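Local coordinates for protein ralf, proline/betaine transporter (Legionella pneumophila, PDB 4D7Q) that probably acts as a guanine nucleotide exchange factor, here as an engineered chimera joining the Sec7 domain of Legionella RalF to the capping domain of Rickettsia RalF, at residues Glu17-Phe22 with Ala49-Gln54; Gly167-Leu172 with Lys184-Leu189; Gly263-Val268 with Lys284-Ser289; Ala278-Tyr283 with Ser297-Gln302. The protein carries 2 engineered substitutions. All blocks are in the same frame, centred on the assembly; numbering follows the deposited sequence.

Contact 1 comes first along the chain and closes a long, mostly helical loop between residues 17-22 and 49-54 in the Sec7 part. Contact 2 follows in series and closes a short loop between 167-172 and 184-189 in the same part, its centre about 40 Å from that of contact 1. Contacts 3 and 4 lie in the capping part. They cross: 278-283 falls between the segments of contact 3, and 297-302 lies beyond them. They also touch, and Lys265 N probably bonds to Val282 O. Together they tie three consecutive strands of one antiparallel sheet and the loop after strand 277-283. Contacts 2 and 3 come within about 6 Å (nearest atoms) without touching.

Contact 1 of 4, residues Glu17-Phe22 with Ala49-Gln54; sequences EIIEAF and AEFFHQ
Ile18 sets its CG2 methyl over one face of the Phe51 ring, 3.4 Å from CZ. This is a CH-pi contact, with CG2 3.8 Å from the ring centroid and 29° off the ring normal. The methyl gets there because CG2 stands anti to the backbone N of Ile18. Ile19 adds its CG1, 3.9 Å from CE1 of Phe51. CG of Phe22 meets the edge of the Phe51 ring, near its plane. Phe22 also reaches Phe52: its CE2 lies 3.7 Å from Phe52 CE1, near the plane of the Phe52 ring. The two planes stand 64° apart, an oblique aromatic pair. Both segments belong to the all-helical Sec7 domain, on helices 15-24 and 44-54. The axes of the short segments 17-22 and 49-54 run almost at right angles (88°) and come no closer than 12.2 Å. Large side chains therefore span the gap, and Phe22 and Phe51 both carry CG anti to the backbone N. Helix 26-40 adds Ile33 against Ile18 and Phe51, and Ile30 against both Phe22 and Phe52. Val64 of helix 61-68 touches Phe22 and Phe52, and Phe82 of helix 73-84 packs on Phe52.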
loop_
_atom_site.group_PDB
_atom_site.type_symbol
_atom_site.label_atom_id
_atom_site.label_comp_id
_atom_site.label_asym_id
_atom_site.label_seq_id
_atom_site.Cartn_x
_atom_site.Cartn_y
_atom_site.Cartn_z
ATOM N N GLU A 17 -22.459 -12.114 -11.508
ATOM C CA GLU A 17 -23.066 -11.211 -10.531
ATOM C C GLU A 17 -21.982 -10.668 -9.556
ATOM O O GLU A 17 -21.990 -9.483 -9.236
ATOM C CB GLU A 17 -24.161 -11.965 -9.738
ATOM C CG GLU A 17 -25.130 -11.052 -9.009
ATOM C CD GLU A 17 -25.932 -11.629 -7.856
ATOM O OE1 GLU A 17 -26.215 -12.850 -7.864
ATOM O OE2 GLU A 17 -26.323 -10.839 -6.966
ATOM N N ILE A 18 -21.080 -11.543 -9.073
ATOM C CA ILE A 18 -20.017 -11.143 -8.144
ATOM C C ILE A 18 -19.079 -10.156 -8.842
ATOM O O ILE A 18 -18.807 -9.082 -8.288
ATOM C CB ILE A 18 -19.274 -12.342 -7.501
ATOM C CG1 ILE A 18 -20.251 -13.239 -6.703
ATOM C CG2 ILE A 18 -18.152 -11.832 -6.567
ATOM C CD1 ILE A 18 -19.809 -14.750 -6.573
ATOM N N ILE A 19 -18.665 -10.475 -10.092
ATOM C CA ILE A 19 -17.785 -9.589 -10.876
ATOM C C ILE A 19 -18.390 -8.185 -11.028
ATOM O O ILE A 19 -17.735 -7.215 -10.663
ATOM C CB ILE A 19 -17.341 -10.205 -12.238
ATOM C CG1 ILE A 19 -16.530 -11.522 -12.017
ATOM C CG2 ILE A 19 -16.526 -9.182 -13.061
ATOM C CD1 ILE A 19 -16.454 -12.476 -13.217
ATOM N N GLU A 20 -19.634 -8.088 -11.531
ATOM C CA GLU A 20 -20.329 -6.821 -11.761
ATOM C C GLU A 20 -20.549 -6.032 -10.477
ATOM O O GLU A 20 -20.301 -4.825 -10.472
ATOM C CB GLU A 20 -21.652 -7.043 -12.505
ATOM C CG GLU A 20 -21.477 -7.490 -13.943
ATOM C CD GLU A 20 -22.766 -7.698 -14.723
ATOM O OE1 GLU A 20 -23.852 -7.323 -14.221
ATOM O OE2 GLU A 20 -22.688 -8.240 -15.848
ATOM N N ALA A 21 -20.945 -6.713 -9.377
ATOM C CA ALA A 21 -21.138 -6.052 -8.079
ATOM C C ALA A 21 -19.802 -5.511 -7.560
ATOM O O ALA A 21 -19.753 -4.345 -7.155
ATOM C CB ALA A 21 -21.767 -7.006 -7.062
ATOM N N PHE A 22 -18.708 -6.333 -7.637
ATOM C CA PHE A 22 -17.363 -5.961 -7.177
ATOM C C PHE A 22 -16.827 -4.762 -7.933
ATOM O O PHE A 22 -16.282 -3.860 -7.326
ATOM C CB PHE A 22 -16.361 -7.146 -7.300
ATOM C CG PHE A 22 -14.977 -6.857 -6.755
ATOM C CD1 PHE A 22 -13.990 -6.300 -7.570
ATOM C CD2 PHE A 22 -14.671 -7.100 -5.419
ATOM C CE1 PHE A 22 -12.718 -6.003 -7.057
ATOM C CE2 PHE A 22 -13.393 -6.810 -4.909
ATOM C CZ PHE A 22 -12.427 -6.269 -5.731
ATOM N N ALA A 49 -10.066 -15.167 -1.849
ATOM C CA ALA A 49 -8.709 -15.320 -2.388
ATOM C C ALA A 49 -8.715 -15.985 -3.764
ATOM O O ALA A 49 -8.076 -15.473 -4.689
ATOM C CB ALA A 49 -7.840 -16.121 -1.418
ATOM N N GLU A 50 -9.440 -17.112 -3.908
ATOM C CA GLU A 50 -9.515 -17.835 -5.182
ATOM C C GLU A 50 -10.266 -17.050 -6.245
ATOM O O GLU A 50 -9.917 -17.143 -7.420
ATOM C CB GLU A 50 -10.121 -19.225 -5.017
ATOM C CG GLU A 50 -9.200 -20.203 -4.310
ATOM C CD GLU A 50 -9.931 -21.301 -3.564
ATOM O OE1 GLU A 50 -11.138 -21.500 -3.832
ATOM O OE2 GLU A 50 -9.300 -21.948 -2.698
ATOM N N PHE A 51 -11.273 -16.259 -5.835
ATOM C CA PHE A 51 -12.030 -15.381 -6.738
ATOM C C PHE A 51 -11.069 -14.366 -7.360
ATOM O O PHE A 51 -11.080 -14.195 -8.573
ATOM C CB PHE A 51 -13.166 -14.662 -5.976
ATOM C CG PHE A 51 -13.878 -13.589 -6.768
ATOM C CD1 PHE A 51 -14.751 -13.925 -7.797
ATOM C CD2 PHE A 51 -13.675 -12.242 -6.484
ATOM C CE1 PHE A 51 -15.390 -12.935 -8.545
ATOM C CE2 PHE A 51 -14.356 -11.248 -7.205
ATOM C CZ PHE A 51 -15.188 -11.606 -8.246
ATOM N N PHE A 52 -10.196 -13.734 -6.533
ATOM C CA PHE A 52 -9.204 -12.757 -7.013
ATOM C C PHE A 52 -8.229 -13.370 -8.024
ATOM O O PHE A 52 -7.971 -12.755 -9.051
ATOM C CB PHE A 52 -8.437 -12.131 -5.842
ATOM C CG PHE A 52 -9.221 -11.235 -4.903
ATOM C CD1 PHE A 52 -10.374 -10.577 -5.335
ATOM C CD2 PHE A 52 -8.778 -11.004 -3.606
ATOM C CE1 PHE A 52 -11.052 -9.690 -4.488
ATOM C CE2 PHE A 52 -9.450 -10.107 -2.767
ATOM C CZ PHE A 52 -10.587 -9.467 -3.209
ATOM N N HIS A 53 -7.714 -14.580 -7.749
ATOM C CA HIS A 53 -6.785 -15.286 -8.657
ATOM C C HIS A 53 -7.479 -15.693 -9.951
ATOM O O HIS A 53 -6.994 -15.380 -11.036
ATOM C CB HIS A 53 -6.231 -16.557 -7.993
ATOM C CG HIS A 53 -5.073 -16.334 -7.064
ATOM N ND1 HIS A 53 -3.909 -15.737 -7.496
ATOM C CD2 HIS A 53 -4.911 -16.726 -5.777
ATOM C CE1 HIS A 53 -3.090 -15.749 -6.455
ATOM N NE2 HIS A 53 -3.645 -16.345 -5.404
ATOM N N GLN A 54 -8.607 -16.407 -9.829
ATOM C CA GLN A 54 -9.358 -16.935 -10.961
ATOM C C GLN A 54 -10.013 -15.903 -11.849
ATOM O O GLN A 54 -10.044 -16.087 -13.064
ATOM C CB GLN A 54 -10.338 -18.018 -10.516
ATOM C CG GLN A 54 -9.601 -19.287 -10.078
ATOM C CD GLN A 54 -10.422 -20.212 -9.224
ATOM O OE1 GLN A 54 -11.561 -20.568 -9.551
ATOM N NE2 GLN A 54 -9.818 -20.684 -8.142
#

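Contact 2 of 4, residues Gly167-Leu172 with Lys184-Leu189; sequences GLKRNL and KFLEEL
This is a helix-helix contact in the later part of the Sec7 domain, where Leu186 of helix 183-195 packs against Lys169 of helix 165-171 and against Leu172. The short helical segments make an angle of 125° and approach to 10.1 Å. Leu186 uses both methyls. CD1 lies 3.9 Å from CA of Lys169 and touches the CG of the same lysine. CD2 meets CD1 of Leu172 at 3.7 Å. Beside this, Leu168 and Leu189 cross at about a right angle, with their CD2 methyls 3.7 Å apart. The polar side of the contact is a salt bridge. Lys169 stretches out beyond CG, and its NZ donates to Glu187 OE2 at 2.8 Å. The carboxylate receives it on the anti lone pair of OE2, away from OE1. The CE of Lys169 also lies 3.8 Å from CG of Glu187, so the two chains touch along their apolar parts as well. Phe181, in the loop between the helices, touches both Leu172 and Leu186. Helix 135-152 covers Leu172 through Leu140 and Leu141, while Phe93 and Val94 of helix 93-102 pack on Leu189.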
loop_
_atom_site.group_PDB
_atom_site.type_symbol
_atom_site.label_atom_id
_atom_site.label_comp_id
_atom_site.label_asym_id
_atom_site.label_seq_id
_atom_site.Cartn_x
_atom_site.Cartn_y
_atom_site.Cartn_z
ATOM N N GLY A 167 29.183 -4.036 -5.001
ATOM C CA GLY A 167 28.471 -3.001 -4.268
ATOM C C GLY A 167 27.291 -3.594 -3.542
ATOM O O GLY A 167 27.022 -3.234 -2.393
ATOM N N LEU A 168 26.621 -4.562 -4.190
ATOM C CA LEU A 168 25.461 -5.237 -3.607
ATOM C C LEU A 168 25.855 -6.069 -2.395
ATOM O O LEU A 168 25.165 -5.999 -1.379
ATOM C CB LEU A 168 24.697 -6.083 -4.648
ATOM C CG LEU A 168 23.421 -6.794 -4.117
ATOM C CD1 LEU A 168 22.337 -5.783 -3.665
ATOM C CD2 LEU A 168 22.895 -7.829 -5.096
ATOM N N LYS A 169 26.995 -6.789 -2.485
ATOM C CA LYS A 169 27.536 -7.604 -1.381
ATOM C C LYS A 169 27.900 -6.715 -0.193
ATOM O O LYS A 169 27.536 -7.028 0.939
ATOM C CB LYS A 169 28.764 -8.403 -1.853
ATOM C CG LYS A 169 28.410 -9.571 -2.792
ATOM C CD LYS A 169 29.629 -9.959 -3.598
ATOM C CE LYS A 169 29.464 -11.283 -4.287
ATOM N NZ LYS A 169 30.705 -11.648 -5.017
ATOM N N ARG A 170 28.565 -5.581 -0.456
ATOM C CA ARG A 170 28.931 -4.616 0.604
ATOM C C ARG A 170 27.651 -4.041 1.214
ATOM O O ARG A 170 27.537 -3.922 2.417
ATOM C CB ARG A 170 29.787 -3.458 0.020
ATOM C CG ARG A 170 31.211 -3.833 -0.360
ATOM C CD ARG A 170 32.114 -4.040 0.828
ATOM N NE ARG A 170 32.455 -2.792 1.522
ATOM C CZ ARG A 170 33.326 -2.717 2.522
ATOM N NH1 ARG A 170 33.944 -3.808 2.955
ATOM N NH2 ARG A 170 33.577 -1.555 3.103
ATOM N N ASN A 171 26.651 -3.760 0.373
ATOM C CA ASN A 171 25.372 -3.194 0.805
ATOM C C ASN A 171 24.537 -4.080 1.734
ATOM O O ASN A 171 23.762 -3.550 2.537
ATOM C CB ASN A 171 24.545 -2.783 -0.424
ATOM C CG ASN A 171 23.371 -1.925 -0.043
ATOM O OD1 ASN A 171 23.496 -0.723 0.216
ATOM N ND2 ASN A 171 22.248 -2.567 0.128
ATOM N N LEU A 172 24.641 -5.407 1.594
ATOM C CA LEU A 172 23.854 -6.376 2.357
ATOM C C LEU A 172 24.584 -7.011 3.558
ATOM O O LEU A 172 24.020 -7.881 4.216
ATOM C CB LEU A 172 23.237 -7.442 1.420
ATOM C CG LEU A 172 22.137 -6.923 0.488
ATOM C CD1 LEU A 172 21.855 -7.904 -0.629
ATOM C CD2 LEU A 172 20.872 -6.524 1.264
ATOM N N LYS A 184 27.641 -16.439 -3.811
ATOM C CA LYS A 184 27.086 -17.027 -5.019
ATOM C C LYS A 184 25.590 -16.702 -5.112
ATOM O O LYS A 184 25.110 -16.393 -6.200
ATOM C CB LYS A 184 27.367 -18.541 -5.050
ATOM C CG LYS A 184 26.943 -19.245 -6.342
ATOM C CD LYS A 184 27.722 -20.537 -6.590
ATOM C CE LYS A 184 28.874 -20.325 -7.549
ATOM N NZ LYS A 184 29.567 -21.597 -7.882
ATOM N N PHE A 185 24.861 -16.743 -3.979
ATOM C CA PHE A 185 23.438 -16.379 -3.938
ATOM C C PHE A 185 23.260 -14.931 -4.441
ATOM O O PHE A 185 22.384 -14.677 -5.271
ATOM C CB PHE A 185 22.873 -16.539 -2.506
ATOM C CG PHE A 185 21.468 -16.003 -2.314
ATOM C CD1 PHE A 185 20.363 -16.760 -2.667
ATOM C CD2 PHE A 185 21.256 -14.753 -1.746
ATOM C CE1 PHE A 185 19.068 -16.252 -2.514
ATOM C CE2 PHE A 185 19.961 -14.250 -1.588
ATOM C CZ PHE A 185 18.878 -15.008 -1.961
ATOM N N LEU A 186 24.103 -13.995 -3.941
ATOM C CA LEU A 186 24.033 -12.584 -4.330
ATOM C C LEU A 186 24.477 -12.315 -5.765
ATOM O O LEU A 186 23.959 -11.396 -6.385
ATOM C CB LEU A 186 24.804 -11.684 -3.352
ATOM C CG LEU A 186 24.183 -11.533 -1.950
ATOM C CD1 LEU A 186 24.973 -10.529 -1.114
ATOM C CD2 LEU A 186 22.682 -11.175 -2.023
ATOM N N GLU A 187 25.440 -13.099 -6.286
ATOM C CA GLU A 187 25.884 -12.947 -7.680
ATOM C C GLU A 187 24.747 -13.325 -8.631
ATOM O O GLU A 187 24.531 -12.644 -9.633
ATOM C CB GLU A 187 27.104 -13.822 -7.953
ATOM C CG GLU A 187 28.384 -13.270 -7.368
ATOM C CD GLU A 187 29.489 -14.290 -7.188
ATOM O OE1 GLU A 187 29.449 -15.348 -7.854
ATOM O OE2 GLU A 187 30.407 -14.024 -6.384
ATOM N N GLU A 188 24.012 -14.350 -8.253
ATOM C CA GLU A 188 22.861 -14.846 -8.977
ATOM C C GLU A 188 21.655 -13.908 -8.843
ATOM O O GLU A 188 20.985 -13.630 -9.799
ATOM C CB GLU A 188 22.514 -16.262 -8.533
ATOM C CG GLU A 188 23.530 -17.296 -8.983
ATOM C CD GLU A 188 23.473 -18.639 -8.251
ATOM O OE1 GLU A 188 22.742 -18.797 -7.242
ATOM O OE2 GLU A 188 24.198 -19.558 -8.694
ATOM N N LEU A 189 21.419 -13.433 -7.638
ATOM C CA LEU A 189 20.434 -12.422 -7.377
ATOM C C LEU A 189 20.630 -11.197 -8.266
ATOM O O LEU A 189 19.746 -10.808 -8.954
ATOM C CB LEU A 189 20.439 -12.032 -5.915
ATOM C CG LEU A 189 19.275 -11.134 -5.532
ATOM C CD1 LEU A 189 18.271 -11.794 -4.619
ATOM C CD2 LEU A 189 19.785 -9.872 -4.918
#

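Contact 3 of 4, residues Gly263-Val268 with Lys284-Ser289; sequences GYKGSV and KPSIFS
Gly263 meets the loop 284-289 where helix 256-262 gives way to strand 264-271 of the antiparallel sheet in the capping domain. It has a positive phi (81°) and is the first residue to leave the helix. Its O accepts from Lys284 N at 2.8 Å, with an N-H...O angle of 160°. Its CA lies 3.4 Å from Ser286 OG, and its N is 3.4 Å from Ser289 CB. Gly263 has no side chain, and the loop packs directly on its CA and N. Tyr264 follows and turns its CB away from the loop; its OH donates to Ser267 OG within its own segment. Lys265 points its CB back to the loop. Its chain bends at chi2 (-66°), which brings CE over to Lys284, 3.8 Å from CB. The two lysine chains cross at about a right angle, and the NZ of Lys284 makes a salt bridge to Glu230 and a hydrogen bond to Asn226. The backbone of Lys265 and Gly266 pairs with Val282 of the next strand. On the loop side, residues 286-289 form a type I beta turn, and Ser286 N donates to Ser289 OG. Ser286 OG donates to Lys284 O and accepts from Lys265 NZ at 3.2 Å, and one water joins the same two groups, accepting from Lys265 NZ and donating to Ser286 OG, each at 2.7 Å.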
loop_
_atom_site.group_PDB
_atom_site.type_symbol
_atom_site.label_atom_id
_atom_site.label_comp_id
_atom_site.label_asym_id
_atom_site.label_seq_id
_atom_site.Cartn_x
_atom_site.Cartn_y
_atom_site.Cartn_z
ATOM N N GLY A 263 9.261 6.677 1.698
ATOM C CA GLY A 263 9.147 8.096 1.996
ATOM C C GLY A 263 8.005 8.424 2.934
ATOM O O GLY A 263 7.713 9.601 3.174
ATOM N N TYR A 264 7.355 7.383 3.486
ATOM C CA TYR A 264 6.247 7.547 4.422
ATOM C C TYR A 264 6.796 8.069 5.721
ATOM O O TYR A 264 7.571 7.363 6.370
ATOM C CB TYR A 264 5.553 6.191 4.625
ATOM C CG TYR A 264 4.432 6.155 5.635
ATOM C CD1 TYR A 264 3.365 7.053 5.559
ATOM C CD2 TYR A 264 4.348 5.127 6.564
ATOM C CE1 TYR A 264 2.293 6.980 6.451
ATOM C CE2 TYR A 264 3.292 5.050 7.473
ATOM C CZ TYR A 264 2.270 5.982 7.417
ATOM O OH TYR A 264 1.228 5.860 8.295
ATOM N N LYS A 265 6.453 9.322 6.064
ATOM C CA LYS A 265 6.936 9.976 7.282
ATOM C C LYS A 265 6.045 9.648 8.481
ATOM O O LYS A 265 6.461 9.825 9.622
ATOM C CB LYS A 265 7.067 11.503 7.106
ATOM C CG LYS A 265 8.026 11.957 6.005
ATOM C CD LYS A 265 9.487 11.593 6.315
ATOM C CE LYS A 265 10.352 11.639 5.088
ATOM N NZ LYS A 265 11.787 11.413 5.416
ATOM N N GLY A 266 4.840 9.166 8.212
ATOM C CA GLY A 266 3.900 8.808 9.261
ATOM C C GLY A 266 2.520 9.364 9.019
ATOM O O GLY A 266 2.279 10.070 8.022
ATOM N N SER A 267 1.605 9.033 9.937
ATOM C CA SER A 267 0.202 9.444 9.833
ATOM C C SER A 267 -0.248 10.363 10.958
ATOM O O SER A 267 -0.025 10.078 12.138
ATOM C CB SER A 267 -0.722 8.229 9.777
ATOM O OG SER A 267 -0.717 7.593 8.509
ATOM N N VAL A 268 -0.888 11.472 10.561
ATOM C CA VAL A 268 -1.522 12.449 11.423
ATOM C C VAL A 268 -2.946 11.910 11.623
ATOM O O VAL A 268 -3.691 11.784 10.649
ATOM C CB VAL A 268 -1.586 13.845 10.765
ATOM C CG1 VAL A 268 -2.141 14.880 11.739
ATOM C CG2 VAL A 268 -0.226 14.285 10.202
ATOM N N LYS A 284 7.434 12.087 1.850
ATOM C CA LYS A 284 8.425 13.043 1.360
ATOM C C LYS A 284 9.605 12.239 0.774
ATOM O O LYS A 284 9.946 11.192 1.356
ATOM C CB LYS A 284 8.910 13.987 2.481
ATOM C CG LYS A 284 7.836 14.947 3.025
ATOM C CD LYS A 284 8.418 16.156 3.754
ATOM C CE LYS A 284 9.117 15.789 5.041
ATOM N NZ LYS A 284 10.088 16.837 5.458
ATOM N N PRO A 285 10.200 12.681 -0.368
ATOM C CA PRO A 285 11.372 11.965 -0.932
ATOM C C PRO A 285 12.404 11.596 0.127
ATOM O O PRO A 285 12.782 12.419 0.958
ATOM C CB PRO A 285 11.938 12.959 -1.965
ATOM C CG PRO A 285 10.735 13.692 -2.416
ATOM C CD PRO A 285 9.891 13.884 -1.174
ATOM N N SER A 286 12.785 10.333 0.124
ATOM C CA SER A 286 13.699 9.790 1.084
ATOM C C SER A 286 14.836 9.019 0.401
ATOM O O SER A 286 14.842 8.858 -0.766
ATOM C CB SER A 286 12.936 8.879 2.037
ATOM O OG SER A 286 12.036 9.602 2.805
ATOM N N ILE A 287 15.781 8.541 1.179
ATOM C CA ILE A 287 16.936 7.884 0.639
ATOM C C ILE A 287 16.644 6.743 -0.354
ATOM O O ILE A 287 17.204 6.720 -1.384
ATOM C CB ILE A 287 17.956 7.475 1.717
ATOM C CG1 ILE A 287 19.285 7.088 1.068
ATOM C CG2 ILE A 287 17.413 6.380 2.606
ATOM C CD1 ILE A 287 20.426 6.860 2.004
ATOM N N PHE A 288 15.765 5.824 -0.006
ATOM C CA PHE A 288 15.437 4.667 -0.830
ATOM C C PHE A 288 14.015 4.623 -1.420
ATOM O O PHE A 288 13.525 3.588 -1.720
ATOM C CB PHE A 288 15.681 3.389 -0.054
ATOM C CG PHE A 288 17.071 3.251 0.492
ATOM C CD1 PHE A 288 18.160 3.427 -0.309
ATOM C CD2 PHE A 288 17.264 2.927 1.806
ATOM C CE1 PHE A 288 19.419 3.310 0.205
ATOM C CE2 PHE A 288 18.502 2.812 2.325
ATOM C CZ PHE A 288 19.590 2.988 1.518
ATOM N N SER A 289 13.386 5.765 -1.593
ATOM C CA SER A 289 11.985 5.834 -1.935
ATOM C C SER A 289 11.567 6.153 -3.380
ATOM O O SER A 289 10.405 6.124 -3.688
ATOM C CB SER A 289 11.291 6.783 -0.986
ATOM O OG SER A 289 11.700 8.090 -1.132
HETATM O O HOH W 1 11.865 8.726 5.368
#

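Contact 4 of 4, residues Ala278-Tyr283 with Ser297-Gln302; sequences AEIQVY and SKIIIQ
Ile280 lies across from Ile301 and diagonal to Ile299 on one face of the sheet, its CG2 4.1 Å from both Ile299 CB and Ile301 CG1. Val282 continues this apolar row, its CG2 touching CG2 of Ile299. Ile322 of helix 313-325 covers Ile280 and Ile301. The two strands are antiparallel neighbours in the six-stranded sheet of the capping domain. Glu279, Gln281 and Tyr283 form hydrogen-bonded pairs with Gln302, Ile300 and Lys298, and six backbone bonds join them. The straightest runs from Gln281 N to Ile300 O, 2.8 Å at 173°. The other face holds Tyr283. Lys298 extends across its ring, placing CE 3.9 Å from the centroid as a CH-pi contact. Its NZ lies 4.9 Å from the centroid, 2° off the normal, in a cation-pi contact, and bonds to Gly108 O in the Sec7 part. Tyr283 OH donates to Gln281 OE1 at 2.8 Å, in the carbonyl plane. At the polar end, one water donates to both Glu279 OE1 and Gln302 OE1, whose carboxylate and amide planes stand 81° apart. Glu279 OE2 is hydrogen-bonded to Ser267 OG, and Gln302 NE2 to Pro207 O. A second water accepts from Gln281 NE2 and donates to Ile300 O at 3.0 Å.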
loop_
_atom_site.group_PDB
_atom_site.type_symbol
_atom_site.label_atom_id
_atom_site.label_comp_id
_atom_site.label_asym_id
_atom_site.label_seq_id
_atom_site.Cartn_x
_atom_site.Cartn_y
_atom_site.Cartn_z
ATOM N N ALA A 278 -10.128 10.949 10.971
ATOM C CA ALA A 278 -9.510 10.991 9.646
ATOM C C ALA A 278 -8.001 10.898 9.740
ATOM O O ALA A 278 -7.420 11.291 10.753
ATOM C CB ALA A 278 -9.916 12.269 8.922
ATOM N N GLU A 279 -7.362 10.405 8.679
ATOM C CA GLU A 279 -5.916 10.219 8.677
ATOM C C GLU A 279 -5.205 10.961 7.539
ATOM O O GLU A 279 -5.675 10.941 6.396
ATOM C CB GLU A 279 -5.636 8.702 8.606
ATOM C CG GLU A 279 -4.198 8.292 8.347
ATOM C CD GLU A 279 -4.020 6.820 8.024
ATOM O OE1 GLU A 279 -4.966 6.199 7.490
ATOM O OE2 GLU A 279 -2.929 6.283 8.307
ATOM N N ILE A 280 -4.066 11.610 7.858
ATOM C CA ILE A 280 -3.226 12.250 6.850
ATOM C C ILE A 280 -1.955 11.423 6.728
ATOM O O ILE A 280 -1.121 11.449 7.631
ATOM C CB ILE A 280 -2.854 13.755 7.043
ATOM C CG1 ILE A 280 -4.031 14.664 7.473
ATOM C CG2 ILE A 280 -2.179 14.276 5.752
ATOM C CD1 ILE A 280 -3.544 16.113 7.977
ATOM N N GLN A 281 -1.773 10.745 5.597
ATOM C CA GLN A 281 -0.526 10.014 5.339
ATOM C C GLN A 281 0.404 10.983 4.633
ATOM O O GLN A 281 0.028 11.549 3.605
ATOM C CB GLN A 281 -0.755 8.795 4.476
ATOM C CG GLN A 281 -1.631 7.720 5.120
ATOM C CD GLN A 281 -1.904 6.660 4.090
ATOM O OE1 GLN A 281 -0.986 6.126 3.470
ATOM N NE2 GLN A 281 -3.168 6.389 3.829
ATOM N N VAL A 282 1.586 11.225 5.239
ATOM C CA VAL A 282 2.626 12.157 4.779
ATOM C C VAL A 282 3.799 11.370 4.153
ATOM O O VAL A 282 4.395 10.509 4.808
ATOM C CB VAL A 282 3.132 13.105 5.915
ATOM C CG1 VAL A 282 4.279 14.016 5.417
ATOM C CG2 VAL A 282 1.984 13.954 6.495
ATOM N N TYR A 283 4.149 11.740 2.913
ATOM C CA TYR A 283 5.250 11.181 2.126
ATOM C C TYR A 283 6.145 12.260 1.640
ATOM O O TYR A 283 5.682 13.243 1.059
ATOM C CB TYR A 283 4.732 10.426 0.895
ATOM C CG TYR A 283 3.866 9.245 1.244
ATOM C CD1 TYR A 283 2.511 9.410 1.540
ATOM C CD2 TYR A 283 4.397 7.961 1.303
ATOM C CE1 TYR A 283 1.719 8.330 1.909
ATOM C CE2 TYR A 283 3.602 6.869 1.623
ATOM C CZ TYR A 283 2.260 7.057 1.914
ATOM O OH TYR A 283 1.490 5.985 2.271
ATOM N N SER A 297 6.797 15.137 -3.087
ATOM C CA SER A 297 6.043 14.837 -1.879
ATOM C C SER A 297 4.563 14.647 -2.223
ATOM O O SER A 297 4.091 15.110 -3.265
ATOM C CB SER A 297 6.193 15.970 -0.875
ATOM O OG SER A 297 7.472 15.942 -0.263
ATOM N N LYS A 298 3.846 13.932 -1.350
ATOM C CA LYS A 298 2.420 13.697 -1.490
ATOM C C LYS A 298 1.769 13.469 -0.121
ATOM O O LYS A 298 2.429 13.057 0.849
ATOM C CB LYS A 298 2.120 12.533 -2.492
ATOM C CG LYS A 298 2.066 11.137 -1.850
ATOM C CD LYS A 298 1.674 10.022 -2.809
ATOM C CE LYS A 298 2.085 8.691 -2.187
ATOM N NZ LYS A 298 1.725 7.551 -3.065
ATOM N N ILE A 299 0.472 13.783 -0.050
ATOM C CA ILE A 299 -0.364 13.548 1.114
ATOM C C ILE A 299 -1.618 12.796 0.695
ATOM O O ILE A 299 -2.168 13.054 -0.383
ATOM C CB ILE A 299 -0.653 14.792 2.008
ATOM C CG1 ILE A 299 -1.384 15.904 1.241
ATOM C CG2 ILE A 299 0.620 15.302 2.727
ATOM C CD1 ILE A 299 -2.165 16.886 2.180
ATOM N N ILE A 300 -2.040 11.845 1.535
ATOM C CA ILE A 300 -3.257 11.060 1.320
ATOM C C ILE A 300 -4.159 11.248 2.550
ATOM O O ILE A 300 -3.759 10.918 3.679
ATOM C CB ILE A 300 -2.973 9.563 0.997
ATOM C CG1 ILE A 300 -2.144 9.414 -0.334
ATOM C CG2 ILE A 300 -4.297 8.755 0.919
ATOM C CD1 ILE A 300 -1.484 8.012 -0.549
ATOM N N ILE A 301 -5.390 11.762 2.319
ATOM C CA ILE A 301 -6.366 12.005 3.387
ATOM C C ILE A 301 -7.549 11.053 3.283
ATOM O O ILE A 301 -8.193 10.963 2.239
ATOM C CB ILE A 301 -6.805 13.501 3.475
ATOM C CG1 ILE A 301 -5.585 14.447 3.523
ATOM C CG2 ILE A 301 -7.758 13.760 4.673
ATOM C CD1 ILE A 301 -5.391 15.157 2.277
ATOM N N GLN A 302 -7.852 10.359 4.379
ATOM C CA GLN A 302 -8.961 9.406 4.375
ATOM C C GLN A 302 -9.792 9.469 5.627
ATOM O O GLN A 302 -9.211 9.615 6.700
ATOM C CB GLN A 302 -8.439 7.947 4.242
ATOM C CG GLN A 302 -7.674 7.648 2.937
ATOM C CD GLN A 302 -6.959 6.312 2.966
ATOM O OE1 GLN A 302 -6.941 5.609 3.981
ATOM N NE2 GLN A 302 -6.377 5.902 1.836
HETATM O O HOH W 2 -7.325 5.673 6.745
HETATM O O HOH W 3 -5.028 8.398 4.710
#